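Local coordinates for protein valine-pyruvate aminotransferase (PDB 3G7Q) that probably transfers the amino group of L-valine to pyruvate, using pyridoxal 5'-phosphate as cofactor, in the making of alanine, at residues I214-P227 with P240-G252. Sequence-based numbering, arbitrary orientation. Where two conformers were deposited one is given.
Sequences IPLVIDNAYGVPFP and PNIILCMSLSKLG
Leu216 and Ile218 run beside Ile242 and Leu244 as parallel neighbours in the central mixed sheet of a class-I, PLP-dependent (fold type I) aminotransferase, exchanging backbone hydrogen bonds with Asn241, Ile243 and Cys245. Strand 216-219 has strand 181-187 on its other flank. The last direct backbone bond between the segments runs from Asn220 N to Cys245 O, 2.7 Å.

Pro215 CB packs on Ile243 CD1, and packing is tight again toward the end of strand 242-247, around selenomethionine Met246. Its chain bends at chi3 (84°), laying CE over the centre of the Phe226 ring, 3.7 Å from the centroid and 10° off the normal: a CH-pi contact, with SE lying obliquely. Met246 CE is also pressed against Pro225 CD at 3.4 Å, closer than usual carbon contact, and helix 299-325 backs both Pro225 and Phe226. Here two waters bridge the backbones; one sits between Ser247 N and the carbonyls of Asn220 and Phe226, another donates to Ala221 O and Ser247 O.

The margins are looser. Lys250 crosses the Tyr222 ring off-centre, CG 4.2 Å from the centroid, and carries NZ on to Gly39 O. At the partly exposed start, Asn241 reaches across to the residues leading into strand 216-219: its ND2 bonds Ile214 O at 2.9 Å, from 39° above the carbonyl plane.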
loop_
_atom_site.group_PDB
_atom_site.type_symbol
_atom_site.label_atom_id
_atom_site.label_comp_id
_atom_site.label_asym_id
_atom_site.label_seq_id
_atom_site.Cartn_x
_atom_site.Cartn_y
_atom_site.Cartn_z
ATOM N N ILE A 214 10.734 -19.763 16.360
ATOM C CA ILE A 214 10.037 -19.148 15.235
ATOM C C ILE A 214 8.880 -18.340 15.799
ATOM O O ILE A 214 8.375 -18.668 16.878
ATOM C CB ILE A 214 9.534 -20.182 14.216
ATOM C CG1 ILE A 214 8.579 -21.187 14.869
ATOM C CG2 ILE A 214 10.728 -20.895 13.550
ATOM C CD1 ILE A 214 8.041 -22.194 13.904
ATOM N N PRO A 215 8.479 -17.267 15.092
ATOM C CA PRO A 215 7.388 -16.442 15.606
ATOM C C PRO A 215 6.010 -17.065 15.511
ATOM O O PRO A 215 5.744 -17.878 14.614
ATOM C CB PRO A 215 7.396 -15.221 14.677
ATOM C CG PRO A 215 8.027 -15.711 13.403
ATOM C CD PRO A 215 9.018 -16.756 13.816
ATOM N N LEU A 216 5.142 -16.654 16.427
ATOM C CA LEU A 216 3.725 -17.000 16.369
ATOM C C LEU A 216 3.028 -15.741 15.912
ATOM O O LEU A 216 3.057 -14.745 16.607
ATOM C CB LEU A 216 3.180 -17.416 17.725
ATOM C CG LEU A 216 1.674 -17.669 17.821
ATOM C CD1 LEU A 216 1.213 -18.699 16.777
ATOM C CD2 LEU A 216 1.286 -18.073 19.282
ATOM N N VAL A 217 2.415 -15.796 14.732
ATOM C CA VAL A 217 1.777 -14.643 14.134
ATOM C C VAL A 217 0.281 -14.784 14.358
ATOM O O VAL A 217 -0.294 -15.827 14.030
ATOM C CB VAL A 217 2.107 -14.556 12.621
ATOM C CG1 VAL A 217 1.503 -13.302 12.016
ATOM C CG2 VAL A 217 3.631 -14.564 12.398
ATOM N N ILE A 218 -0.337 -13.755 14.940
ATOM C CA ILE A 218 -1.775 -13.748 15.232
ATOM C C ILE A 218 -2.465 -12.574 14.534
ATOM O O ILE A 218 -2.157 -11.410 14.789
ATOM C CB ILE A 218 -2.080 -13.669 16.746
ATOM C CG1 ILE A 218 -1.304 -14.750 17.509
ATOM C CG2 ILE A 218 -3.598 -13.785 16.972
ATOM C CD1 ILE A 218 -1.380 -14.651 19.072
ATOM N N ASP A 219 -3.370 -12.891 13.623
ATOM C CA ASP A 219 -4.137 -11.884 12.937
ATOM C C ASP A 219 -5.352 -11.539 13.818
ATOM O O ASP A 219 -6.246 -12.373 13.997
ATOM C CB ASP A 219 -4.588 -12.377 11.586
ATOM C CG ASP A 219 -5.233 -11.270 10.764
ATOM O OD1 ASP A 219 -5.448 -10.163 11.306
ATOM O OD2 ASP A 219 -5.476 -11.508 9.575
ATOM N N ASN A 220 -5.360 -10.306 14.342
ATOM C CA ASN A 220 -6.366 -9.778 15.287
ATOM C C ASN A 220 -7.221 -8.701 14.591
ATOM O O ASN A 220 -7.725 -7.795 15.254
ATOM C CB ASN A 220 -5.641 -9.190 16.483
ATOM C CG ASN A 220 -6.520 -8.939 17.731
ATOM O OD1 ASN A 220 -6.638 -7.809 18.217
ATOM N ND2 ASN A 220 -7.088 -9.979 18.252
ATOM N N ALA A 221 -7.463 -8.842 13.295
ATOM C CA ALA A 221 -8.322 -7.894 12.550
ATOM C C ALA A 221 -9.728 -7.724 13.120
ATOM O O ALA A 221 -10.335 -6.660 12.927
ATOM C CB ALA A 221 -8.426 -8.283 11.067
ATOM N N TYR A 222 -10.259 -8.756 13.786
ATOM C CA TYR A 222 -11.600 -8.710 14.326
ATOM C C TYR A 222 -11.676 -8.705 15.837
ATOM O O TYR A 222 -12.762 -8.602 16.383
ATOM C CB TYR A 222 -12.421 -9.924 13.813
ATOM C CG TYR A 222 -12.643 -9.888 12.329
ATOM C CD1 TYR A 222 -13.699 -9.162 11.778
ATOM C CD2 TYR A 222 -11.796 -10.550 11.467
ATOM C CE1 TYR A 222 -13.894 -9.118 10.432
ATOM C CE2 TYR A 222 -11.998 -10.511 10.109
ATOM C CZ TYR A 222 -13.046 -9.778 9.611
ATOM O OH TYR A 222 -13.260 -9.728 8.281
ATOM N N GLY A 223 -10.539 -8.808 16.509
ATOM C CA GLY A 223 -10.525 -8.979 17.944
ATOM C C GLY A 223 -10.428 -7.727 18.807
ATOM O O GLY A 223 -10.729 -6.623 18.378
ATOM N N VAL A 224 -10.052 -7.968 20.050
ATOM C CA VAL A 224 -9.930 -6.981 21.106
ATOM C C VAL A 224 -8.541 -6.387 21.063
ATOM O O VAL A 224 -7.593 -7.109 20.826
ATOM C CB VAL A 224 -10.184 -7.720 22.461
ATOM C CG1 VAL A 224 -9.523 -7.049 23.604
ATOM C CG2 VAL A 224 -11.686 -7.926 22.659
ATOM N N PRO A 225 -8.387 -5.103 21.412
ATOM C CA PRO A 225 -9.346 -4.124 21.887
ATOM C C PRO A 225 -10.209 -3.444 20.818
ATOM O O PRO A 225 -11.190 -2.823 21.180
ATOM C CB PRO A 225 -8.455 -3.086 22.603
ATOM C CG PRO A 225 -7.170 -3.193 21.916
ATOM C CD PRO A 225 -7.007 -4.603 21.519
ATOM N N PHE A 226 -9.838 -3.550 19.540
ATOM C CA PHE A 226 -10.651 -3.012 18.441
ATOM C C PHE A 226 -10.448 -3.895 17.220
ATOM O O PHE A 226 -9.331 -4.304 16.950
ATOM C CB PHE A 226 -10.304 -1.552 18.123
ATOM C CG PHE A 226 -8.880 -1.336 17.737
ATOM C CD1 PHE A 226 -8.485 -1.436 16.420
ATOM C CD2 PHE A 226 -7.932 -1.040 18.704
ATOM C CE1 PHE A 226 -7.154 -1.263 16.069
ATOM C CE2 PHE A 226 -6.629 -0.856 18.356
ATOM C CZ PHE A 226 -6.242 -0.970 17.050
ATOM N N PRO A 227 -11.506 -4.150 16.438
ATOM C CA PRO A 227 -12.881 -3.649 16.567
ATOM C C PRO A 227 -13.790 -4.384 17.537
ATOM O O PRO A 227 -14.934 -3.970 17.739
ATOM C CB PRO A 227 -13.401 -3.780 15.139
ATOM C CG PRO A 227 -12.758 -5.037 14.671
ATOM C CD PRO A 227 -11.353 -4.976 15.225
ATOM N N PRO A 240 7.269 -11.053 23.480
ATOM C CA PRO A 240 8.187 -10.718 22.374
ATOM C C PRO A 240 8.330 -11.715 21.207
ATOM O O PRO A 240 8.894 -11.329 20.183
ATOM C CB PRO A 240 9.528 -10.545 23.094
ATOM C CG PRO A 240 9.151 -10.110 24.457
ATOM C CD PRO A 240 7.952 -10.974 24.779
ATOM N N ASN A 241 7.863 -12.958 21.349
ATOM C CA ASN A 241 7.894 -13.921 20.239
ATOM C C ASN A 241 6.576 -13.947 19.463
ATOM O O ASN A 241 6.361 -14.819 18.611
ATOM C CB ASN A 241 8.202 -15.329 20.727
ATOM C CG ASN A 241 8.666 -16.255 19.608
ATOM O OD1 ASN A 241 9.496 -15.873 18.808
ATOM N ND2 ASN A 241 8.139 -17.474 19.561
ATOM N N ILE A 242 5.675 -13.027 19.781
ATOM C CA ILE A 242 4.398 -12.953 19.080
ATOM C C ILE A 242 4.384 -11.742 18.160
ATOM O O ILE A 242 4.911 -10.679 18.491
ATOM C CB ILE A 242 3.218 -12.931 20.049
ATOM C CG1 ILE A 242 3.106 -14.308 20.707
ATOM C CG2 ILE A 242 1.914 -12.594 19.299
ATOM C CD1 ILE A 242 2.061 -14.424 21.692
ATOM N N ILE A 243 3.826 -11.931 16.977
ATOM C CA ILE A 243 3.634 -10.855 16.011
ATOM C C ILE A 243 2.121 -10.719 15.893
ATOM O O ILE A 243 1.458 -11.641 15.450
ATOM C CB ILE A 243 4.267 -11.156 14.648
ATOM C CG1 ILE A 243 5.785 -11.460 14.785
ATOM C CG2 ILE A 243 4.071 -9.960 13.682
ATOM C CD1 ILE A 243 6.418 -11.932 13.477
ATOM N N LEU A 244 1.592 -9.557 16.265
ATOM C CA LEU A 244 0.152 -9.324 16.314
ATOM C C LEU A 244 -0.268 -8.312 15.254
ATOM O O LEU A 244 0.222 -7.185 15.284
ATOM C CB LEU A 244 -0.177 -8.832 17.724
ATOM C CG LEU A 244 -1.585 -8.450 18.167
ATOM C CD1 LEU A 244 -2.531 -9.567 17.851
ATOM C CD2 LEU A 244 -1.546 -8.141 19.679
ATOM N N CYS A 245 -1.185 -8.696 14.351
ATOM C CA CYS A 245 -1.635 -7.818 13.271
ATOM C C CYS A 245 -3.022 -7.300 13.599
ATOM O O CYS A 245 -3.919 -8.089 13.911
ATOM C CB CYS A 245 -1.665 -8.547 11.942
ATOM S SG CYS A 245 -0.016 -9.183 11.503
HETATM N N MSE A 246 -3.182 -5.981 13.539
HETATM C CA MSE A 246 -4.451 -5.324 13.799
HETATM C C MSE A 246 -4.775 -4.438 12.610
HETATM O O MSE A 246 -3.930 -4.192 11.752
HETATM C CB MSE A 246 -4.395 -4.535 15.114
HETATM C CG MSE A 246 -4.082 -5.420 16.338
HETATM SE SE MSE A 246 -4.107 -4.346 17.951
HETATM C CE MSE A 246 -6.357 -4.559 18.141
ATOM N N SER A 247 -5.993 -3.928 12.565
ATOM C CA SER A 247 -6.409 -3.130 11.429
ATOM C C SER A 247 -7.522 -2.202 11.821
ATOM O O SER A 247 -8.243 -2.460 12.759
ATOM C CB SER A 247 -6.905 -4.074 10.318
ATOM O OG SER A 247 -7.385 -3.339 9.189
ATOM N N LEU A 248 -7.646 -1.106 11.097
ATOM C CA LEU A 248 -8.731 -0.157 11.307
ATOM C C LEU A 248 -9.971 -0.477 10.466
ATOM O O LEU A 248 -11.060 -0.050 10.794
ATOM C CB LEU A 248 -8.205 1.218 10.914
ATOM C CG LEU A 248 -8.960 2.483 11.244
ATOM C CD1 LEU A 248 -9.331 2.582 12.712
ATOM C CD2 LEU A 248 -8.040 3.659 10.815
ATOM N N SER A 249 -9.830 -1.268 9.416
ATOM C CA SER A 249 -10.928 -1.435 8.453
ATOM C C SER A 249 -12.211 -2.021 9.013
ATOM O O SER A 249 -13.307 -1.535 8.694
ATOM C CB SER A 249 -10.473 -2.267 7.249
ATOM O OG SER A 249 -10.318 -3.610 7.598
ATOM N N LYS A 250 -12.100 -3.001 9.905
ATOM C CA LYS A 250 -13.300 -3.656 10.437
ATOM C C LYS A 250 -14.015 -2.810 11.505
ATOM O O LYS A 250 -15.073 -3.202 12.015
ATOM C CB LYS A 250 -13.000 -5.090 10.857
ATOM C CG LYS A 250 -12.214 -5.903 9.795
ATOM C CD LYS A 250 -12.914 -6.010 8.427
ATOM C CE LYS A 250 -11.996 -6.677 7.405
ATOM N NZ LYS A 250 -12.678 -6.803 6.107
ATOM N N LEU A 251 -13.441 -1.647 11.827
ATOM C CA LEU A 251 -14.098 -0.662 12.663
ATOM C C LEU A 251 -15.195 0.045 11.855
ATOM O O LEU A 251 -15.986 0.802 12.413
ATOM C CB LEU A 251 -13.097 0.398 13.143
ATOM C CG LEU A 251 -13.534 1.295 14.306
ATOM C CD1 LEU A 251 -13.488 0.502 15.586
ATOM C CD2 LEU A 251 -12.648 2.528 14.426
ATOM N N GLY A 252 -15.226 -0.188 10.538
ATOM C CA GLY A 252 -16.183 0.457 9.637
ATOM C C GLY A 252 -15.512 1.520 8.769
ATOM O O GLY A 252 -16.179 2.436 8.282
HETATM O O HOH W 1 -7.678 -5.074 14.704
HETATM O O HOH W 2 -10.156 -4.259 11.755
#